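Local coordinates for protein glutamine cyclotransferase (Tannerella forsythia, PDB 6QRO) that probably acts as a zinc-dependent glutaminyl cyclase, converting N-terminal glutamine of peptides into pyroglutamate, at residues A[72-77]-A[88-93]; A[116-121]-A[285-290]; A[128-133]-A[291-296]. One frame throughout, in Å; residues are numbered along the deposited sequence.

Interaction 1 (A[72-77]-A[88-93])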
loop_
_atom_site.group_PDB
_atom_site.type_symbol
_atom_site.label_atom_id
_atom_site.label_comp_id
_atom_site.label_asym_id
_atom_site.label_seq_id
_atom_site.Cartn_x
_atom_site.Cartn_y
_atom_site.Cartn_z
ATOM N N VAL A 72 10.585 13.556 6.942
ATOM C CA VAL A 72 10.449 12.105 7.081
ATOM C C VAL A 72 10.448 11.713 8.554
ATOM O O VAL A 72 11.285 12.183 9.338
ATOM C CB VAL A 72 11.559 11.362 6.314
ATOM C CG1 VAL A 72 11.486 9.856 6.592
ATOM C CG2 VAL A 72 11.448 11.641 4.824
ATOM N N TYR A 73 9.484 10.869 8.929
ATOM C CA TYR A 73 9.373 10.269 10.257
ATOM C C TYR A 73 9.506 8.767 10.123
ATOM O O TYR A 73 8.877 8.166 9.246
ATOM C CB TYR A 73 8.027 10.569 10.915
ATOM C CG TYR A 73 7.648 12.025 10.990
ATOM C CD1 TYR A 73 7.174 12.695 9.869
ATOM C CD2 TYR A 73 7.699 12.711 12.192
ATOM C CE1 TYR A 73 6.808 14.014 9.932
ATOM C CE2 TYR A 73 7.326 14.036 12.276
ATOM C CZ TYR A 73 6.887 14.684 11.142
ATOM O OH TYR A 73 6.500 15.998 11.206
ATOM N N VAL A 74 10.341 8.163 10.956
ATOM C CA VAL A 74 10.474 6.709 10.998
ATOM C C VAL A 74 10.065 6.222 12.391
ATOM O O VAL A 74 10.780 6.463 13.368
ATOM C CB VAL A 74 11.901 6.255 10.643
ATOM C CG1 VAL A 74 11.987 4.739 10.552
ATOM C CG2 VAL A 74 12.356 6.897 9.316
ATOM N N GLN A 75 8.924 5.529 12.480
ATOM C CA GLN A 75 8.501 4.863 13.715
ATOM C C GLN A 75 9.172 3.506 13.780
ATOM O O GLN A 75 8.881 2.625 12.960
ATOM C CB GLN A 75 6.991 4.659 13.792
ATOM C CG GLN A 75 6.174 5.766 14.414
ATOM C CD GLN A 75 4.680 5.475 14.352
ATOM O OE1 GLN A 75 4.227 4.653 13.559
ATOM N NE2 GLN A 75 3.918 6.129 15.208
ATOM N N GLU A 76 10.049 3.333 14.764
ATOM C CA GLU A 76 10.671 2.049 15.044
ATOM C C GLU A 76 9.833 1.362 16.117
ATOM O O GLU A 76 9.672 1.884 17.222
ATOM C CB GLU A 76 12.114 2.208 15.520
ATOM C CG GLU A 76 13.063 3.000 14.614
ATOM C CD GLU A 76 13.702 2.116 13.552
ATOM O OE1 GLU A 76 14.543 2.610 12.776
ATOM O OE2 GLU A 76 13.392 0.903 13.521
ATOM N N ALA A 77 9.267 0.210 15.787
ATOM C CA ALA A 77 8.451 -0.477 16.770
ATOM C C ALA A 77 8.757 -1.957 16.744
ATOM O O ALA A 77 8.895 -2.563 15.676
ATOM C CB ALA A 77 6.955 -0.258 16.502
ATOM N N LYS A 88 11.114 -6.090 14.222
ATOM C CA LYS A 88 11.732 -4.768 14.271
ATOM C C LYS A 88 11.253 -4.006 13.043
ATOM O O LYS A 88 11.879 -4.038 11.977
ATOM C CB LYS A 88 13.250 -4.902 14.303
ATOM C CG LYS A 88 13.729 -5.878 15.352
ATOM C CD LYS A 88 13.619 -5.360 16.762
ATOM C CE LYS A 88 14.384 -6.293 17.707
ATOM N NZ LYS A 88 15.553 -5.655 18.388
ATOM N N ALA A 89 10.133 -3.308 13.212
ATOM C CA ALA A 89 9.415 -2.642 12.138
ATOM C C ALA A 89 9.807 -1.172 12.011
ATOM O O ALA A 89 10.242 -0.545 12.972
ATOM C CB ALA A 89 7.904 -2.746 12.357
ATOM N N GLN A 90 9.685 -0.651 10.785
ATOM C CA GLN A 90 9.828 0.771 10.480
ATOM C C GLN A 90 8.582 1.206 9.717
ATOM O O GLN A 90 8.372 0.765 8.587
ATOM C CB GLN A 90 11.077 1.092 9.649
ATOM C CG GLN A 90 12.434 0.842 10.271
ATOM C CD GLN A 90 13.102 -0.438 9.802
ATOM O OE1 GLN A 90 12.602 -1.122 8.927
ATOM N NE2 GLN A 90 14.270 -0.729 10.356
ATOM N N ASN A 91 7.720 2.008 10.354
ATOM C CA ASN A 91 6.689 2.756 9.635
ATOM C C ASN A 91 7.310 4.039 9.088
ATOM O O ASN A 91 7.864 4.838 9.854
ATOM C CB ASN A 91 5.504 3.107 10.532
ATOM C CG ASN A 91 4.695 1.881 10.975
ATOM O OD1 ASN A 91 4.602 0.874 10.274
ATOM N ND2 ASN A 91 4.064 2.003 12.124
ATOM N N ILE A 92 7.213 4.243 7.774
ATOM C CA ILE A 92 7.905 5.338 7.093
ATOM C C ILE A 92 6.874 6.368 6.644
ATOM O O ILE A 92 5.992 6.065 5.829
ATOM C CB ILE A 92 8.743 4.822 5.913
ATOM C CG1 ILE A 92 9.700 3.735 6.404
ATOM C CG2 ILE A 92 9.529 5.985 5.278
ATOM C CD1 ILE A 92 10.274 2.854 5.308
ATOM N N VAL A 93 6.983 7.583 7.180
ATOM C CA VAL A 93 6.038 8.660 6.916
ATOM C C VAL A 93 6.778 9.786 6.206
ATOM O O VAL A 93 7.745 10.347 6.739
ATOM C CB VAL A 93 5.367 9.189 8.198
ATOM C CG1 VAL A 93 4.424 10.366 7.850
ATOM C CG2 VAL A 93 4.597 8.091 8.902
#
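Gln-75 and Asn-91 face each other as a hydrogen-bonded pair of an antiparallel beta hairpin, and their side chains add a bond of their own to the backbone ladder. Asn-91 ND2 donates a hydrogen bond to Gln-75 OE1 at 3.0 Å, nearly straight at 172°; the acceptor lies in the amide plane of Asn-91, although the two amide planes are turned 47° apart. The Gln-75 chain, extended beyond CG with chi2 at 176°, carries OE1 that far. This is the tightly packed face: Tyr-73 CB meets Val-93 CB at 4.0 Å, the tyrosine ring turns its edge to Val-93 O, and Phe-188 and Trp-189 of helix 184-191 cover the amide pair. On the other face Val-74 and Glu-76 are looser and exposed, though helix 52-67 covers Gln-90 and Ile-92 across from them. Val-74 CG1 lies alongside Gln-90 CB at 3.9 Å, and Glu-76, bent at chi2, lays OE2 3.4 Å from Gln-90 CG. Between the faces runs a regular ladder, in which Tyr-73 N reaches Val-93 O at 2.8 Å. Asn-91 OD1 takes Asp-164 N, while ND2 also serves Gly-185 O. Both ends of this buried amide are therefore satisfied, which fixes its flip and ties the hairpin to helix 184-191 and to the turn following adjacent strand 157-163.

Interaction 2 (A[116-121]-A[285-290]). With ZN (zinc ion), chain E.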
loop_
_atom_site.group_PDB
_atom_site.type_symbol
_atom_site.label_atom_id
_atom_site.label_comp_id
_atom_site.label_asym_id
_atom_site.label_seq_id
_atom_site.Cartn_x
_atom_site.Cartn_y
_atom_site.Cartn_z
ATOM N N ALA A 116 5.457 -18.121 1.262
ATOM C CA ALA A 116 4.738 -18.348 0.016
ATOM C C ALA A 116 3.661 -19.410 0.257
ATOM O O ALA A 116 3.558 -20.436 -0.417
ATOM C CB ALA A 116 5.710 -18.747 -1.086
ATOM N N ASP A 117 2.810 -19.111 1.235
ATOM C CA ASP A 117 2.019 -20.169 1.842
ATOM C C ASP A 117 0.867 -20.631 0.963
ATOM O O ASP A 117 0.212 -21.612 1.319
ATOM C CB ASP A 117 1.541 -19.730 3.237
ATOM C CG ASP A 117 0.831 -18.382 3.238
ATOM O OD1 ASP A 117 1.186 -17.508 2.415
ATOM O OD2 ASP A 117 -0.065 -18.182 4.099
ATOM N N HIS A 118 0.624 -19.959 -0.170
ATOM C CA HIS A 118 -0.299 -20.405 -1.203
ATOM C C HIS A 118 0.409 -20.979 -2.421
ATOM O O HIS A 118 -0.245 -21.241 -3.436
ATOM C CB HIS A 118 -1.203 -19.262 -1.662
ATOM C CG HIS A 118 -2.188 -18.816 -0.631
ATOM N ND1 HIS A 118 -3.521 -19.156 -0.688
ATOM C CD2 HIS A 118 -2.046 -18.029 0.460
ATOM C CE1 HIS A 118 -4.156 -18.619 0.338
ATOM N NE2 HIS A 118 -3.285 -17.924 1.047
ATOM N N ASP A 119 1.722 -21.186 -2.349
ATOM C CA ASP A 119 2.448 -21.696 -3.506
ATOM C C ASP A 119 1.927 -23.075 -3.902
ATOM O O ASP A 119 1.452 -23.845 -3.059
ATOM C CB ASP A 119 3.949 -21.759 -3.199
ATOM C CG ASP A 119 4.799 -21.646 -4.457
ATOM O OD1 ASP A 119 4.943 -20.507 -4.965
ATOM O OD2 ASP A 119 5.312 -22.689 -4.938
ATOM N N THR A 120 1.980 -23.376 -5.209
ATOM C CA THR A 120 1.596 -24.713 -5.656
ATOM C C THR A 120 2.597 -25.749 -5.175
ATOM O O THR A 120 2.243 -26.925 -5.033
ATOM C CB THR A 120 1.470 -24.804 -7.182
ATOM O OG1 THR A 120 2.760 -24.673 -7.785
ATOM C CG2 THR A 120 0.550 -23.729 -7.722
ATOM N N ASP A 121 3.829 -25.320 -4.911
ATOM C CA ASP A 121 4.884 -26.170 -4.379
ATOM C C ASP A 121 4.892 -25.998 -2.867
ATOM O O ASP A 121 5.180 -24.910 -2.363
ATOM C CB ASP A 121 6.228 -25.766 -4.984
ATOM C CG ASP A 121 7.290 -26.822 -4.836
ATOM O OD1 ASP A 121 7.171 -27.696 -3.953
ATOM O OD2 ASP A 121 8.269 -26.772 -5.613
ATOM N N PRO A 285 -3.763 -14.851 -9.141
ATOM C CA PRO A 285 -3.272 -16.227 -8.928
ATOM C C PRO A 285 -1.868 -16.314 -8.323
ATOM O O PRO A 285 -1.503 -17.362 -7.776
ATOM C CB PRO A 285 -3.312 -16.830 -10.342
ATOM C CG PRO A 285 -3.505 -15.650 -11.283
ATOM C CD PRO A 285 -4.232 -14.614 -10.515
ATOM N N TYR A 286 -1.081 -15.245 -8.391
ATOM C CA TYR A 286 0.269 -15.180 -7.838
ATOM C C TYR A 286 0.291 -14.841 -6.354
ATOM O O TYR A 286 1.367 -14.895 -5.749
ATOM C CB TYR A 286 1.081 -14.123 -8.611
ATOM C CG TYR A 286 0.401 -12.770 -8.523
ATOM C CD1 TYR A 286 0.413 -12.025 -7.340
ATOM C CD2 TYR A 286 -0.320 -12.274 -9.597
ATOM C CE1 TYR A 286 -0.248 -10.825 -7.243
ATOM C CE2 TYR A 286 -0.974 -11.069 -9.509
ATOM C CZ TYR A 286 -0.933 -10.348 -8.326
ATOM O OH TYR A 286 -1.589 -9.135 -8.229
ATOM N N TRP A 287 -0.849 -14.436 -5.785
ATOM C CA TRP A 287 -0.903 -13.920 -4.422
ATOM C C TRP A 287 -0.377 -14.953 -3.435
ATOM O O TRP A 287 -0.847 -16.100 -3.407
ATOM C CB TRP A 287 -2.334 -13.558 -4.046
ATOM C CG TRP A 287 -2.499 -12.896 -2.704
ATOM C CD1 TRP A 287 -2.070 -11.656 -2.340
ATOM C CD2 TRP A 287 -3.122 -13.462 -1.534
ATOM N NE1 TRP A 287 -2.423 -11.391 -1.034
ATOM C CE2 TRP A 287 -3.049 -12.492 -0.512
ATOM C CE3 TRP A 287 -3.740 -14.687 -1.258
ATOM C CZ2 TRP A 287 -3.583 -12.709 0.765
ATOM C CZ3 TRP A 287 -4.263 -14.897 0.017
ATOM C CH2 TRP A 287 -4.174 -13.915 1.007
ATOM N N HIS A 288 0.598 -14.529 -2.627
ATOM C CA HIS A 288 1.273 -15.355 -1.627
ATOM C C HIS A 288 1.850 -16.622 -2.249
ATOM O O HIS A 288 1.897 -17.686 -1.631
ATOM C CB HIS A 288 0.342 -15.648 -0.461
ATOM C CG HIS A 288 0.034 -14.439 0.356
ATOM N ND1 HIS A 288 -0.622 -14.500 1.570
ATOM C CD2 HIS A 288 0.326 -13.135 0.153
ATOM C CE1 HIS A 288 -0.750 -13.282 2.063
ATOM N NE2 HIS A 288 -0.185 -12.435 1.220
ATOM N N THR A 289 2.288 -16.504 -3.496
ATOM C CA THR A 289 3.102 -17.496 -4.170
ATOM C C THR A 289 4.435 -16.862 -4.529
ATOM O O THR A 289 4.645 -15.651 -4.372
ATOM C CB THR A 289 2.431 -18.023 -5.448
ATOM O OG1 THR A 289 2.522 -17.022 -6.464
ATOM C CG2 THR A 289 0.974 -18.382 -5.203
ATOM N N GLN A 290 5.355 -17.691 -4.995
ATOM C CA GLN A 290 6.606 -17.170 -5.518
ATOM C C GLN A 290 6.489 -16.725 -6.979
ATOM O O GLN A 290 7.504 -16.429 -7.618
ATOM C CB GLN A 290 7.723 -18.176 -5.253
ATOM C CG GLN A 290 7.992 -18.149 -3.750
ATOM C CD GLN A 290 9.311 -18.738 -3.332
ATOM O OE1 GLN A 290 9.873 -19.581 -4.019
ATOM N NE2 GLN A 290 9.813 -18.298 -2.179
HETATM ZN ZN ZN E . -0.062 -10.109 1.085
HETATM O O HOH W 1 -2.129 -16.374 3.083
HETATM O O HOH W 2 -1.789 -10.025 0.767
#
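The zinc site of this M28-family enzyme receives His-288 from a type II turn, and the type I turn 116-119 packs against the back of that ligand. His-288 NE2 binds the zinc ion at 2.3 Å; Asp-134, Asp-167 and a water are further ligands. At the ring's other nitrogen, ND1 donates to a water 2.8 Å away, which lies in the ring plane, donates to Asp-117 OD2 and also meets His-118 NE2. This second shell fixes the rotation of the imidazole and may make it a stronger donor to the metal. Asp-117 OD2 is itself paired with Arg-113. Trp-287 CE2 sits over the centre of one face of the His-288 ring, while its CZ3 approaches His-118 NE2 at 3.3 Å, the tryptophan and His-118 rings oblique with planes 50° apart. The backbones are joined by His-118 N to His-288 O at 3.0 Å. With CG anti to its own backbone N (chi1 -154°), Asp-119 sends OD1 to Gln-290 N, 2.8 Å away and almost straight at 178°; its OD2 closes an Asx turn on Asp-121 N. Both segments are loops: 116-121 lies between strand 103-109 and helix 132-151, while the loop holding 285-290 leads from strand 269-273 to helix 299-314.

Interaction 3 (A[128-133]-A[291-296])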
loop_
_atom_site.group_PDB
_atom_site.type_symbol
_atom_site.label_atom_id
_atom_site.label_comp_id
_atom_site.label_asym_id
_atom_site.label_seq_id
_atom_site.Cartn_x
_atom_site.Cartn_y
_atom_site.Cartn_z
ATOM N N PRO A 128 10.020 -16.927 1.824
ATOM C CA PRO A 128 9.426 -15.621 1.503
ATOM C C PRO A 128 9.167 -15.410 0.013
ATOM O O PRO A 128 9.723 -16.086 -0.856
ATOM C CB PRO A 128 10.476 -14.626 2.009
ATOM C CG PRO A 128 11.341 -15.408 2.952
ATOM C CD PRO A 128 11.362 -16.797 2.418
ATOM N N ILE A 129 8.324 -14.407 -0.258
ATOM C CA ILE A 129 7.999 -13.958 -1.610
ATOM C C ILE A 129 8.649 -12.599 -1.872
ATOM O O ILE A 129 8.912 -11.825 -0.941
ATOM C CB ILE A 129 6.472 -13.893 -1.808
ATOM C CG1 ILE A 129 5.854 -12.866 -0.860
ATOM C CG2 ILE A 129 5.859 -15.245 -1.557
ATOM C CD1 ILE A 129 4.411 -12.537 -1.154
ATOM N N ASP A 130 8.918 -12.314 -3.159
ATOM C CA ASP A 130 9.423 -10.991 -3.542
ATOM C C ASP A 130 8.418 -9.901 -3.241
ATOM O O ASP A 130 8.808 -8.769 -2.921
ATOM C CB ASP A 130 9.749 -10.920 -5.041
ATOM C CG ASP A 130 11.037 -11.595 -5.396
ATOM O OD1 ASP A 130 11.853 -11.808 -4.491
ATOM O OD2 ASP A 130 11.237 -11.904 -6.580
ATOM N N GLY A 131 7.130 -10.220 -3.321
ATOM C CA GLY A 131 6.107 -9.224 -3.071
ATOM C C GLY A 131 6.202 -8.044 -4.012
ATOM O O GLY A 131 6.078 -6.890 -3.578
ATOM N N ALA A 132 6.430 -8.312 -5.301
ATOM C CA ALA A 132 6.503 -7.239 -6.285
ATOM C C ALA A 132 5.172 -6.507 -6.381
ATOM O O ALA A 132 5.115 -5.277 -6.328
ATOM C CB ALA A 132 6.912 -7.803 -7.647
ATOM N N ASP A 133 4.089 -7.246 -6.528
ATOM C CA ASP A 133 2.795 -6.590 -6.544
ATOM C C ASP A 133 2.241 -6.410 -5.137
ATOM O O ASP A 133 1.653 -5.371 -4.816
ATOM C CB ASP A 133 1.844 -7.395 -7.414
ATOM C CG ASP A 133 0.591 -6.664 -7.700
ATOM O OD1 ASP A 133 0.668 -5.431 -7.928
ATOM O OD2 ASP A 133 -0.468 -7.330 -7.718
ATOM N N ASN A 291 5.264 -16.726 -7.514
ATOM C CA ASN A 291 4.910 -16.144 -8.797
ATOM C C ASN A 291 4.640 -14.644 -8.715
ATOM O O ASN A 291 4.352 -14.017 -9.739
ATOM C CB ASN A 291 3.670 -16.857 -9.343
ATOM C CG ASN A 291 3.925 -18.315 -9.637
ATOM O OD1 ASN A 291 5.058 -18.716 -9.866
ATOM N ND2 ASN A 291 2.882 -19.122 -9.585
ATOM N N ASP A 292 4.678 -14.054 -7.525
ATOM C CA ASP A 292 4.520 -12.608 -7.376
ATOM C C ASP A 292 5.871 -11.915 -7.599
ATOM O O ASP A 292 6.597 -11.548 -6.666
ATOM C CB ASP A 292 3.883 -12.275 -6.033
ATOM C CG ASP A 292 3.508 -10.815 -5.934
ATOM O OD1 ASP A 292 3.736 -10.096 -6.940
ATOM O OD2 ASP A 292 2.974 -10.385 -4.882
ATOM N N THR A 293 6.228 -11.769 -8.874
ATOM C CA THR A 293 7.498 -11.189 -9.306
ATOM C C THR A 293 7.227 -9.981 -10.195
ATOM O O THR A 293 6.077 -9.620 -10.452
ATOM C CB THR A 293 8.351 -12.211 -10.070
ATOM O OG1 THR A 293 7.660 -12.587 -11.261
ATOM C CG2 THR A 293 8.603 -13.463 -9.235
ATOM N N MET A 294 8.314 -9.370 -10.687
ATOM C CA MET A 294 8.202 -8.300 -11.672
ATOM C C MET A 294 7.523 -8.763 -12.949
ATOM O O MET A 294 6.993 -7.925 -13.684
ATOM C CB MET A 294 9.584 -7.748 -12.026
ATOM C CG MET A 294 10.242 -6.907 -10.965
ATOM S SD MET A 294 9.083 -5.629 -10.432
ATOM C CE MET A 294 9.491 -4.279 -11.534
ATOM N N GLU A 295 7.510 -10.077 -13.211
ATOM C CA GLU A 295 6.958 -10.606 -14.455
ATOM C C GLU A 295 5.520 -10.152 -14.672
ATOM O O GLU A 295 5.078 -10.040 -15.819
ATOM C CB GLU A 295 7.044 -12.142 -14.469
ATOM C CG GLU A 295 8.460 -12.712 -14.734
ATOM C CD GLU A 295 8.616 -14.188 -14.300
ATOM O OE1 GLU A 295 9.067 -15.030 -15.110
ATOM O OE2 GLU A 295 8.323 -14.496 -13.122
ATOM N N ASN A 296 4.792 -9.822 -13.604
ATOM C CA ASN A 296 3.390 -9.452 -13.735
ATOM C C ASN A 296 3.160 -7.948 -13.791
ATOM O O ASN A 296 2.071 -7.527 -14.191
ATOM C CB ASN A 296 2.574 -9.978 -12.551
ATOM C CG ASN A 296 2.714 -11.461 -12.348
ATOM O OD1 ASN A 296 2.516 -12.256 -13.269
ATOM N ND2 ASN A 296 3.088 -11.848 -11.122
HETATM O O HOH W 3 10.633 -10.636 -8.531
HETATM O O HOH W 4 8.071 -14.222 -5.496
#
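Chi1 of -171° swings the Asp-292 carboxylate to the far side of CB from its own amide nitrogen and toward the first turn of helix 132-151, where OD1 accepts the Asp-133 N-H at 2.9 Å. The donor nitrogen meets OD1 on its syn side, 23° out of the carboxylate plane, with an angle of 163° at hydrogen. OD2 takes the next amide, that of Asp-134, so the two oxygens grip successive N-H groups at the helix start; the positive end of the helix dipole would probably stabilise the negative charge. Since Asp-134 is a zinc ligand, Asp-292 is a second-shell residue that holds the backbone of a first-shell one. Beside it, Ala-132 CB presses on the carbonyl of Thr-293, 3.4 Å from its C, and touches Met-294 SD at 4.1 Å. A water links the loops farther back, accepting from Asp-130 N at 3.1 Å and donating to Asp-292 O at 3.3 Å. The Thr-293 CB points away from 128-133, though CG2 still passes 4.1 Å from Asp-130 OD2; its OG1 accepts from Glu-295 N in an ST turn. Gly-131 holds the N-cap position of helix 132-151, the 3-10 segment 294-296 runs on toward helix 299-314, and Met-294 lies against helix 31-43.

How the interactions relate
Interactions 2 and 3 adjoin each other beside the zinc site, their centres about 10 Å apart. Residues 285-290 run straight into 291-296, so one loop supplies the ligand His-288 and then Asp-292, whose side chain lies about 7 Å from the zinc ion. Their partners, 116-121 and 128-133, precede the ligand Asp-134 in the chain, and Gln-290 NE2 bonds to Pro-128 O to join the two contacts. Interaction 1 stands apart, its nearest atoms about 17 Å from interaction 2 and about 14 Å from interaction 3. It joins the outermost strand of the sheet, 71-80, to its neighbour 86-96, yet the side chain of Ala-89 is about 12 Å from that of the ligand Asp-167.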